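Local coordinates for protein cyclopropane mycolic acid synthase 3 (Mycobacterium tuberculosis, PDB 1L1E) that probably converts a double bond of alpha mycolic acids into a cyclopropane ring, with S-adenosyl-L-methionine as the one-carbon donor, at residues A[165-170]-A[280-285]; A[66-71]-A[132-137]; A[169-174]-A[202-207]. All coordinates share one frame; numbering follows the deposited sequence.

Interactions 2 and 1 lie across one mixed beta sheet of a Rossmann-like methyltransferase domain; interaction 3 lies at the end of strand 163-170. Interaction 2 (66-71 with 132-137) joins two parallel strands and closes along the chain before interactions 1 and 3 start from the same stretch. Interaction 1 (165-170 with 280-285), about 13 Å away centre to centre, pairs strand 163-170 with antiparallel strand 279-286; neighbouring strands 132-136 and 163-170 are probably hydrogen-bonded through L165 N to I133 O and H167 N to S135 O. Interaction 3 (169-174 with 202-207) shares I169 and V170 with interaction 1, its centre about 11 Å off. Together they run from the S-adenosyl-L-homocysteine pocket past the carbonate site to a loop.

Interaction 1: residues A[165-170]-A[280-285]; sequences LLHTIV and VDQFTL. With CO3 (carbonate ion), chain C.
The H167 imidazole is held at its edge from two directions: ND1 accepts a hydrogen bond from Q282 NE2 at 3.2 Å, near the ring plane and nearly straight (168°), while NE2 donates to O3 of the bound carbonate at 2.8 Å. V280 CG1 comes to NE2 obliquely. The F283 ring is likewise met at its edge, by L166 O and by V170 CG1, which stops 4.0 Å from CE1. These side chains sit on two strands of the mixed, seven-stranded sheet of the Rossmann-like methyltransferase fold, in which 279-286 is the antiparallel strand and runs against 163-170. L166 with F283 and T168 with D281 form hydrogen-bonded pairs; between them H167 and Q282 make a non-hydrogen-bonded pair. The shortest backbone bond, F283 N to L166 O, spans 2.7 Å.

H167, I169, V280 and Q282 share one face of the sheet. There I169 CG1 packs on V280 CG2, and carbonate, probably from the crystallisation liquor, takes a further hydrogen bond from C35 N. L166, T168, D281 and F283 share the other face, with V211 of helix 208-216 against F283. With CG anti to the backbone N (chi1 163°), the ring stands off the strand on the carbonate side. Q282, extended beyond CG, turns its amide plane 62° from the ring, and its OE1 is hydrogen-bonded to K59 NZ. Two bonds thus fix the ring's rotation: with ND1 accepting, the NE2 proton is directed at the anion. On the other face, T168 OG1 donates to H167 O at 2.7 Å from above the carbonyl plane.

Interaction 2: residues A[66-71]-A[132-137]; sequences MTLLDI and RIVSIG. With SAH (S-adenosyl-L-homocysteine), chain D.
M66 CE rests on one face of the R132 guanidinium, offset toward its rim and 3.5 Å from NH2. The bend at chi2 of R132 (-69°) turns its guanidinium beside the M66 chain, which is extended beyond CG and crosses it at a slant at the start of the paired strands. R132 NE donates to L60 O, which helps fix the flat group under the methyl.

Farther along, the side chains alternate between the two faces of the sheet. L68, D70 and V134 share one face. Here V134 CG1 is the bump: with chi1 at 62° it stands between its own backbone N and carbonyl carbon, and fits between L68 CD1 at 3.7 Å and the D70 carboxylate carbon CG at 3.9 Å. On the opposite face L69 and I133 lie side by side and point the same way, L69 CB against I133 CG1. The other branch of I133, CG2, receives I71 CD1 at 4.1 Å, so the isoleucine is flanked by L69 and I71. T154 of helix 147-157 packs against both I71 and I133.

The backbones are joined in parallel ladder fashion: R132 O accepts from L69 N, L69 O from V134 N at 2.9 Å, and V134 O from I71 N. Beyond the last rung a water lies within bonding distance of D70 OD1 and I71 O and accepts from I136 N, bridging the strand ends. I136 O takes a hydrogen bond from the amino N of S-adenosyl-L-homocysteine at 2.7 Å. Adjacent parallel strands meet the cofactor with their C-terminal ends, as in Rossmann-like folds; with strand order 3-2-1-4-5-7-6 and one antiparallel strand, the sheet is that of the class I S-adenosylmethionine-dependent methyltransferases.

Interaction 3: residues A[169-174]-A[202-207]; sequences IVRPTF and GGWLPS
R171 bends at chi2 (145°) and again at chi3 (87°), which carries its chain alongside L205 and its end toward W204. NH1 is modelled as donating to L205 O at 3.0 Å, but the place of that oxygen is doubtful, and so is the fine geometry of the bond. The same NH1 comes to the W204 indole obliquely, near its rim, 3.8 Å from CZ2; the two flat groups are inclined 50° to each other. W204 has its ring anti to the backbone N, which carries the indole out to the arginine.

A firmer backbone link follows the bend: R171 N donates to P206 O at 2.9 Å. V170 CA approaches the same carbonyl at 3.2 Å, adding a CA-H...O contact. Apolar packing joins I169 CG2 to L205 CD2 at 3.6 Å, the two side chains set aslant to each other. The P206 ring comes up to the I169 carbonyl, CD lying 3.5 Å from O; this buried oxygen has no polar partner in the model.

The contact ties the exit of strand 163-170 to the loop that follows helix 189-199. S207 is the N-cap of helix 208-216, its OG accepting from T210 N. P206 packs on V211 of that helix and, with W204, on Y147 of helix 147-157, so the loop lies at the C-terminal end of inner strand 163-170, packed against helices 147-157 and 208-216.

Interaction 1: residues A[165-170]-A[280-285]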
loop_
_atom_site.group_PDB
_atom_site.type_symbol
_atom_site.label_atom_id
_atom_site.label_comp_id
_atom_site.label_asym_id
_atom_site.label_seq_id
_atom_site.Cartn_x
_atom_site.Cartn_y
_atom_site.Cartn_z
ATOM N N LEU A 165 -6.482 -2.573 9.184
ATOM C CA LEU A 165 -5.048 -2.780 9.082
ATOM C C LEU A 165 -4.619 -1.669 8.146
ATOM O O LEU A 165 -5.001 -1.660 6.980
ATOM C CB LEU A 165 -4.712 -4.142 8.464
ATOM C CG LEU A 165 -3.220 -4.523 8.355
ATOM C CD1 LEU A 165 -2.531 -3.688 7.294
ATOM C CD2 LEU A 165 -2.532 -4.340 9.716
ATOM N N LEU A 166 -3.839 -0.730 8.668
ATOM C CA LEU A 166 -3.358 0.404 7.901
ATOM C C LEU A 166 -1.866 0.177 7.664
ATOM O O LEU A 166 -1.091 0.159 8.606
ATOM C CB LEU A 166 -3.556 1.693 8.714
ATOM C CG LEU A 166 -3.822 3.037 8.033
ATOM C CD1 LEU A 166 -3.244 4.159 8.906
ATOM C CD2 LEU A 166 -3.218 3.079 6.659
ATOM N N HIS A 167 -1.486 0.016 6.402
ATOM C CA HIS A 167 -0.107 -0.223 6.007
ATOM C C HIS A 167 0.333 1.001 5.210
ATOM O O HIS A 167 -0.268 1.337 4.191
ATOM C CB HIS A 167 -0.062 -1.520 5.180
ATOM C CG HIS A 167 1.185 -1.709 4.377
ATOM N ND1 HIS A 167 1.780 -2.943 4.228
ATOM C CD2 HIS A 167 1.901 -0.852 3.613
ATOM C CE1 HIS A 167 2.806 -2.837 3.405
ATOM N NE2 HIS A 167 2.901 -1.579 3.016
ATOM N N THR A 168 1.378 1.674 5.683
ATOM C CA THR A 168 1.843 2.887 5.025
ATOM C C THR A 168 3.292 3.228 5.334
ATOM O O THR A 168 3.831 2.818 6.361
ATOM C CB THR A 168 0.988 4.100 5.478
ATOM O OG1 THR A 168 -0.377 3.880 5.105
ATOM C CG2 THR A 168 1.483 5.383 4.846
ATOM N N ILE A 169 3.900 3.974 4.420
ATOM C CA ILE A 169 5.259 4.455 4.559
ATOM C C ILE A 169 5.183 5.489 5.679
ATOM O O ILE A 169 4.205 6.230 5.779
ATOM C CB ILE A 169 5.737 5.156 3.244
ATOM C CG1 ILE A 169 6.060 4.101 2.182
ATOM C CG2 ILE A 169 6.949 6.059 3.509
ATOM C CD1 ILE A 169 6.242 4.679 0.785
ATOM N N VAL A 170 6.198 5.521 6.531
ATOM C CA VAL A 170 6.245 6.509 7.631
ATOM C C VAL A 170 7.662 7.043 7.786
ATOM O O VAL A 170 8.629 6.422 7.333
ATOM C CB VAL A 170 5.824 5.875 8.959
ATOM C CG1 VAL A 170 4.387 5.349 8.946
ATOM C CG2 VAL A 170 6.708 4.694 9.360
ATOM N N VAL A 280 8.333 1.613 6.862
ATOM C CA VAL A 280 7.006 1.171 6.428
ATOM C C VAL A 280 6.426 0.412 7.616
ATOM O O VAL A 280 7.011 -0.568 8.083
ATOM C CB VAL A 280 7.065 0.235 5.208
ATOM C CG1 VAL A 280 5.687 -0.380 4.957
ATOM C CG2 VAL A 280 7.501 1.012 3.981
ATOM N N ASP A 281 5.276 0.874 8.099
ATOM C CA ASP A 281 4.629 0.277 9.254
ATOM C C ASP A 281 3.221 -0.235 8.962
ATOM O O ASP A 281 2.516 0.288 8.094
ATOM C CB ASP A 281 4.525 1.305 10.385
ATOM C CG ASP A 281 5.802 1.416 11.227
ATOM O OD1 ASP A 281 6.835 0.822 10.866
ATOM O OD2 ASP A 281 5.762 2.120 12.258
ATOM N N GLN A 282 2.823 -1.261 9.702
ATOM C CA GLN A 282 1.488 -1.812 9.587
ATOM C C GLN A 282 0.875 -1.534 10.953
ATOM O O GLN A 282 1.362 -2.029 11.975
ATOM C CB GLN A 282 1.513 -3.328 9.330
ATOM C CG GLN A 282 2.011 -3.771 7.942
ATOM C CD GLN A 282 1.467 -5.151 7.543
ATOM O OE1 GLN A 282 1.161 -5.980 8.403
ATOM N NE2 GLN A 282 1.347 -5.397 6.239
ATOM N N PHE A 283 -0.178 -0.719 10.968
ATOM C CA PHE A 283 -0.857 -0.374 12.208
ATOM C C PHE A 283 -2.154 -1.143 12.324
ATOM O O PHE A 283 -2.983 -1.120 11.413
ATOM C CB PHE A 283 -1.208 1.118 12.260
ATOM C CG PHE A 283 -0.025 2.039 12.152
ATOM C CD1 PHE A 283 0.465 2.416 10.912
ATOM C CD2 PHE A 283 0.572 2.565 13.298
ATOM C CE1 PHE A 283 1.533 3.310 10.805
ATOM C CE2 PHE A 283 1.638 3.458 13.203
ATOM C CZ PHE A 283 2.119 3.834 11.956
ATOM N N THR A 284 -2.331 -1.834 13.439
ATOM C CA THR A 284 -3.564 -2.544 13.655
ATOM C C THR A 284 -4.364 -1.626 14.565
ATOM O O THR A 284 -3.920 -1.280 15.663
ATOM C CB THR A 284 -3.337 -3.902 14.337
ATOM O OG1 THR A 284 -2.475 -4.712 13.521
ATOM C CG2 THR A 284 -4.674 -4.619 14.515
ATOM N N LEU A 285 -5.529 -1.211 14.093
ATOM C CA LEU A 285 -6.381 -0.314 14.862
ATOM C C LEU A 285 -7.734 -0.954 15.170
ATOM O O LEU A 285 -8.414 -1.453 14.273
ATOM C CB LEU A 285 -6.593 0.979 14.077
ATOM C CG LEU A 285 -5.348 1.555 13.402
ATOM C CD1 LEU A 285 -5.753 2.738 12.558
ATOM C CD2 LEU A 285 -4.318 1.950 14.436
HETATM C C CO3 C . 3.898 0.870 0.717
HETATM O O1 CO3 C . 3.163 1.540 1.835
HETATM O O2 CO3 C . 4.308 1.591 -0.365
HETATM O O3 CO3 C . 4.162 -0.455 0.794
#

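Interaction 2: residues A[66-71]-A[132-137]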
loop_
_atom_site.group_PDB
_atom_site.type_symbol
_atom_site.label_atom_id
_atom_site.label_comp_id
_atom_site.label_asym_id
_atom_site.label_seq_id
_atom_site.Cartn_x
_atom_site.Cartn_y
_atom_site.Cartn_z
ATOM N N MET A 66 -17.945 -12.760 6.438
ATOM C CA MET A 66 -17.768 -11.343 6.766
ATOM C C MET A 66 -17.554 -10.557 5.479
ATOM O O MET A 66 -17.301 -11.133 4.419
ATOM C CB MET A 66 -16.524 -11.113 7.634
ATOM C CG MET A 66 -16.564 -11.581 9.080
ATOM S SD MET A 66 -14.940 -11.191 9.839
ATOM C CE MET A 66 -15.258 -11.665 11.546
ATOM N N THR A 67 -17.633 -9.235 5.588
ATOM C CA THR A 67 -17.410 -8.352 4.454
ATOM C C THR A 67 -16.129 -7.568 4.745
ATOM O O THR A 67 -15.949 -7.031 5.837
ATOM C CB THR A 67 -18.579 -7.354 4.266
ATOM O OG1 THR A 67 -19.815 -8.072 4.134
ATOM C CG2 THR A 67 -18.356 -6.500 3.016
ATOM N N LEU A 68 -15.231 -7.532 3.771
ATOM C CA LEU A 68 -13.986 -6.805 3.910
ATOM C C LEU A 68 -13.941 -5.670 2.900
ATOM O O LEU A 68 -14.306 -5.854 1.739
ATOM C CB LEU A 68 -12.791 -7.732 3.671
ATOM C CG LEU A 68 -11.482 -6.996 3.341
ATOM C CD1 LEU A 68 -10.931 -6.324 4.600
ATOM C CD2 LEU A 68 -10.463 -7.986 2.756
ATOM N N LEU A 69 -13.513 -4.497 3.363
ATOM C CA LEU A 69 -13.354 -3.324 2.517
ATOM C C LEU A 69 -11.863 -3.104 2.283
ATOM O O LEU A 69 -11.077 -3.039 3.239
ATOM C CB LEU A 69 -13.920 -2.067 3.200
ATOM C CG LEU A 69 -13.564 -0.749 2.506
ATOM C CD1 LEU A 69 -14.208 -0.683 1.134
ATOM C CD2 LEU A 69 -14.018 0.430 3.373
ATOM N N ASP A 70 -11.477 -2.991 1.019
ATOM C CA ASP A 70 -10.086 -2.739 0.658
ATOM C C ASP A 70 -10.024 -1.305 0.164
ATOM O O ASP A 70 -10.523 -1.005 -0.919
ATOM C CB ASP A 70 -9.622 -3.639 -0.483
ATOM C CG ASP A 70 -8.125 -3.513 -0.746
ATOM O OD1 ASP A 70 -7.582 -2.396 -0.588
ATOM O OD2 ASP A 70 -7.490 -4.523 -1.117
ATOM N N ILE A 71 -9.421 -0.422 0.951
ATOM C CA ILE A 71 -9.304 0.968 0.541
ATOM C C ILE A 71 -8.038 1.184 -0.274
ATOM O O ILE A 71 -6.933 1.154 0.263
ATOM C CB ILE A 71 -9.334 1.907 1.761
ATOM C CG1 ILE A 71 -10.684 1.760 2.467
ATOM C CG2 ILE A 71 -9.115 3.353 1.303
ATOM C CD1 ILE A 71 -10.946 2.777 3.584
ATOM N N ARG A 132 -14.561 -5.443 8.488
ATOM C CA ARG A 132 -13.139 -5.165 8.639
ATOM C C ARG A 132 -12.663 -4.318 7.474
ATOM O O ARG A 132 -13.345 -4.221 6.451
ATOM C CB ARG A 132 -12.351 -6.484 8.659
ATOM C CG ARG A 132 -12.793 -7.488 9.724
ATOM C CD ARG A 132 -12.451 -7.000 11.117
ATOM N NE ARG A 132 -12.586 -8.045 12.133
ATOM C CZ ARG A 132 -13.712 -8.337 12.783
ATOM N NH1 ARG A 132 -14.830 -7.666 12.540
ATOM N NH2 ARG A 132 -13.720 -9.306 13.685
ATOM N N ILE A 133 -11.480 -3.727 7.628
ATOM C CA ILE A 133 -10.908 -2.873 6.593
ATOM C C ILE A 133 -9.414 -3.114 6.463
ATOM O O ILE A 133 -8.725 -3.380 7.454
ATOM C CB ILE A 133 -11.119 -1.380 6.923
ATOM C CG1 ILE A 133 -12.603 -1.040 6.913
ATOM C CG2 ILE A 133 -10.375 -0.493 5.910
ATOM C CD1 ILE A 133 -12.886 0.379 7.426
ATOM N N VAL A 134 -8.923 -3.031 5.236
ATOM C CA VAL A 134 -7.507 -3.196 4.962
ATOM C C VAL A 134 -7.127 -2.101 3.967
ATOM O O VAL A 134 -7.848 -1.853 2.993
ATOM C CB VAL A 134 -7.206 -4.597 4.343
ATOM C CG1 VAL A 134 -7.931 -4.756 2.995
ATOM C CG2 VAL A 134 -5.704 -4.770 4.159
ATOM N N SER A 135 -6.009 -1.429 4.218
ATOM C CA SER A 135 -5.541 -0.369 3.328
ATOM C C SER A 135 -4.022 -0.473 3.249
ATOM O O SER A 135 -3.323 -0.228 4.232
ATOM C CB SER A 135 -5.942 1.005 3.860
ATOM O OG SER A 135 -5.606 2.014 2.918
ATOM N N ILE A 136 -3.519 -0.839 2.077
ATOM C CA ILE A 136 -2.092 -1.036 1.896
ATOM C C ILE A 136 -1.503 -0.131 0.829
ATOM O O ILE A 136 -1.805 -0.281 -0.353
ATOM C CB ILE A 136 -1.810 -2.523 1.523
ATOM C CG1 ILE A 136 -2.278 -3.436 2.653
ATOM C CG2 ILE A 136 -0.333 -2.743 1.270
ATOM C CD1 ILE A 136 -2.296 -4.920 2.265
ATOM N N GLY A 137 -0.659 0.806 1.258
ATOM C CA GLY A 137 -0.010 1.713 0.336
ATOM C C GLY A 137 -0.911 2.761 -0.290
ATOM O O GLY A 137 -0.590 3.299 -1.358
HETATM N N SAH D . -3.242 -1.708 -2.201
HETATM C CA SAH D . -2.749 -2.089 -3.525
HETATM C CB SAH D . -2.468 -0.837 -4.384
HETATM C CG SAH D . -1.499 0.193 -3.797
HETATM S SD SAH D . -1.224 1.617 -4.863
HETATM C C SAH D . -1.461 -2.922 -3.406
HETATM O O SAH D . -1.037 -3.177 -2.275
HETATM O OXT SAH D . -0.883 -3.279 -4.443
HETATM C "C5'" SAH D . -2.368 2.833 -4.124
HETATM C "C4'" SAH D . -3.857 2.517 -4.307
HETATM O "O4'" SAH D . -4.708 3.358 -3.475
HETATM C "C3'" SAH D . -4.354 2.740 -5.733
HETATM O "O3'" SAH D . -5.317 1.702 -6.025
HETATM C "C2'" SAH D . -5.001 4.096 -5.671
HETATM O "O2'" SAH D . -5.886 4.320 -6.772
HETATM C "C1'" SAH D . -5.670 4.028 -4.331
HETATM N N9 SAH D . -6.047 5.340 -3.760
HETATM C C8 SAH D . -5.329 6.481 -3.598
HETATM N N7 SAH D . -5.928 7.486 -3.050
HETATM C C5 SAH D . -7.200 6.981 -2.808
HETATM C C6 SAH D . -8.386 7.533 -2.221
HETATM N N6 SAH D . -8.452 8.789 -1.753
HETATM N N1 SAH D . -9.502 6.723 -2.139
HETATM C C2 SAH D . -9.442 5.452 -2.607
HETATM N N3 SAH D . -8.388 4.828 -3.172
HETATM C C4 SAH D . -7.289 5.659 -3.244
HETATM O O HOH W 1 -5.331 -1.524 0.223
#

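Interaction 3: residues A[169-174]-A[202-207]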
loop_
_atom_site.group_PDB
_atom_site.type_symbol
_atom_site.label_atom_id
_atom_site.label_comp_id
_atom_site.label_asym_id
_atom_site.label_seq_id
_atom_site.Cartn_x
_atom_site.Cartn_y
_atom_site.Cartn_z
ATOM N N ILE A 169 3.900 3.974 4.420
ATOM C CA ILE A 169 5.259 4.455 4.559
ATOM C C ILE A 169 5.183 5.489 5.679
ATOM O O ILE A 169 4.205 6.230 5.779
ATOM C CB ILE A 169 5.737 5.156 3.244
ATOM C CG1 ILE A 169 6.060 4.101 2.182
ATOM C CG2 ILE A 169 6.949 6.059 3.509
ATOM C CD1 ILE A 169 6.242 4.679 0.785
ATOM N N VAL A 170 6.198 5.521 6.531
ATOM C CA VAL A 170 6.245 6.509 7.631
ATOM C C VAL A 170 7.662 7.043 7.786
ATOM O O VAL A 170 8.629 6.422 7.333
ATOM C CB VAL A 170 5.824 5.875 8.959
ATOM C CG1 VAL A 170 4.387 5.349 8.946
ATOM C CG2 VAL A 170 6.708 4.694 9.360
ATOM N N ARG A 171 7.754 8.191 8.421
ATOM C CA ARG A 171 9.050 8.833 8.676
ATOM C C ARG A 171 9.567 8.370 10.035
ATOM O O ARG A 171 8.838 8.401 11.038
ATOM C CB ARG A 171 8.894 10.349 8.647
ATOM C CG ARG A 171 8.557 10.876 7.252
ATOM C CD ARG A 171 7.623 12.083 7.282
ATOM N NE ARG A 171 8.345 13.355 7.410
ATOM C CZ ARG A 171 7.914 14.513 6.899
ATOM N NH1 ARG A 171 6.762 14.580 6.218
ATOM N NH2 ARG A 171 8.574 15.673 7.016
ATOM N N PRO A 172 10.828 7.929 10.142
ATOM C CA PRO A 172 11.349 7.436 11.403
ATOM C C PRO A 172 11.222 8.483 12.481
ATOM O O PRO A 172 11.277 9.711 12.159
ATOM C CB PRO A 172 12.782 7.081 11.090
ATOM C CG PRO A 172 13.023 7.369 9.617
ATOM C CD PRO A 172 11.762 7.909 9.017
ATOM N N THR A 173 11.053 7.976 13.698
ATOM C CA THR A 173 10.914 8.800 14.913
ATOM C C THR A 173 12.270 9.359 15.313
ATOM O O THR A 173 13.302 9.026 14.712
ATOM C CB THR A 173 10.393 7.955 16.080
ATOM O OG1 THR A 173 10.087 8.793 17.187
ATOM C CG2 THR A 173 11.406 6.916 16.565
ATOM N N PHE A 174 12.244 10.201 16.326
ATOM C CA PHE A 174 13.471 10.810 16.820
ATOM C C PHE A 174 14.315 9.783 17.556
ATOM O O PHE A 174 14.063 9.474 18.731
ATOM C CB PHE A 174 13.206 11.962 17.776
ATOM C CG PHE A 174 14.512 12.661 18.166
ATOM C CD1 PHE A 174 15.227 13.386 17.203
ATOM C CD2 PHE A 174 14.999 12.564 19.474
ATOM C CE1 PHE A 174 16.428 14.015 17.551
ATOM C CE2 PHE A 174 16.201 13.194 19.820
ATOM C CZ PHE A 174 16.915 13.919 18.859
ATOM N N GLY A 202 0.336 15.278 -4.414
ATOM C CA GLY A 202 -0.735 15.636 -3.501
ATOM C C GLY A 202 -0.760 14.695 -2.312
ATOM O O GLY A 202 -1.708 14.683 -1.525
ATOM N N GLY A 203 0.295 13.899 -2.187
ATOM C CA GLY A 203 0.382 12.952 -1.096
ATOM C C GLY A 203 1.140 13.496 0.098
ATOM O O GLY A 203 1.347 14.705 0.217
ATOM N N TRP A 204 1.575 12.603 0.981
ATOM C CA TRP A 204 2.286 13.028 2.178
ATOM C C TRP A 204 2.774 11.810 2.941
ATOM O O TRP A 204 2.105 10.781 2.964
ATOM C CB TRP A 204 1.337 13.862 3.046
ATOM C CG TRP A 204 1.953 14.463 4.267
ATOM C CD1 TRP A 204 1.893 13.980 5.546
ATOM C CD2 TRP A 204 2.717 15.672 4.330
ATOM N NE1 TRP A 204 2.568 14.819 6.398
ATOM C CE2 TRP A 204 3.083 15.864 5.676
ATOM C CE3 TRP A 204 3.126 16.611 3.375
ATOM C CZ2 TRP A 204 3.842 16.961 6.096
ATOM C CZ3 TRP A 204 3.884 17.704 3.795
ATOM C CH2 TRP A 204 4.231 17.865 5.143
ATOM N N LEU A 205 3.962 11.916 3.535
ATOM C CA LEU A 205 4.526 10.816 4.325
ATOM C C LEU A 205 4.345 11.217 5.781
ATOM O O LEU A 205 4.921 12.200 6.237
ATOM C CB LEU A 205 6.015 10.631 4.001
ATOM C CG LEU A 205 6.308 10.304 2.533
ATOM C CD1 LEU A 205 7.798 10.038 2.339
ATOM C CD2 LEU A 205 5.494 9.080 2.119
ATOM N N PRO A 206 3.534 10.467 6.530
ATOM C CA PRO A 206 3.311 10.808 7.934
ATOM C C PRO A 206 4.363 10.298 8.898
ATOM O O PRO A 206 5.103 9.353 8.594
ATOM C CB PRO A 206 1.958 10.180 8.220
ATOM C CG PRO A 206 2.055 8.900 7.446
ATOM C CD PRO A 206 2.639 9.369 6.114
ATOM N N SER A 207 4.424 10.955 10.055
ATOM C CA SER A 207 5.313 10.574 11.127
ATOM C C SER A 207 4.469 9.593 11.926
ATOM O O SER A 207 3.233 9.604 11.821
ATOM C CB SER A 207 5.664 11.786 12.013
ATOM O OG SER A 207 4.561 12.180 12.828
#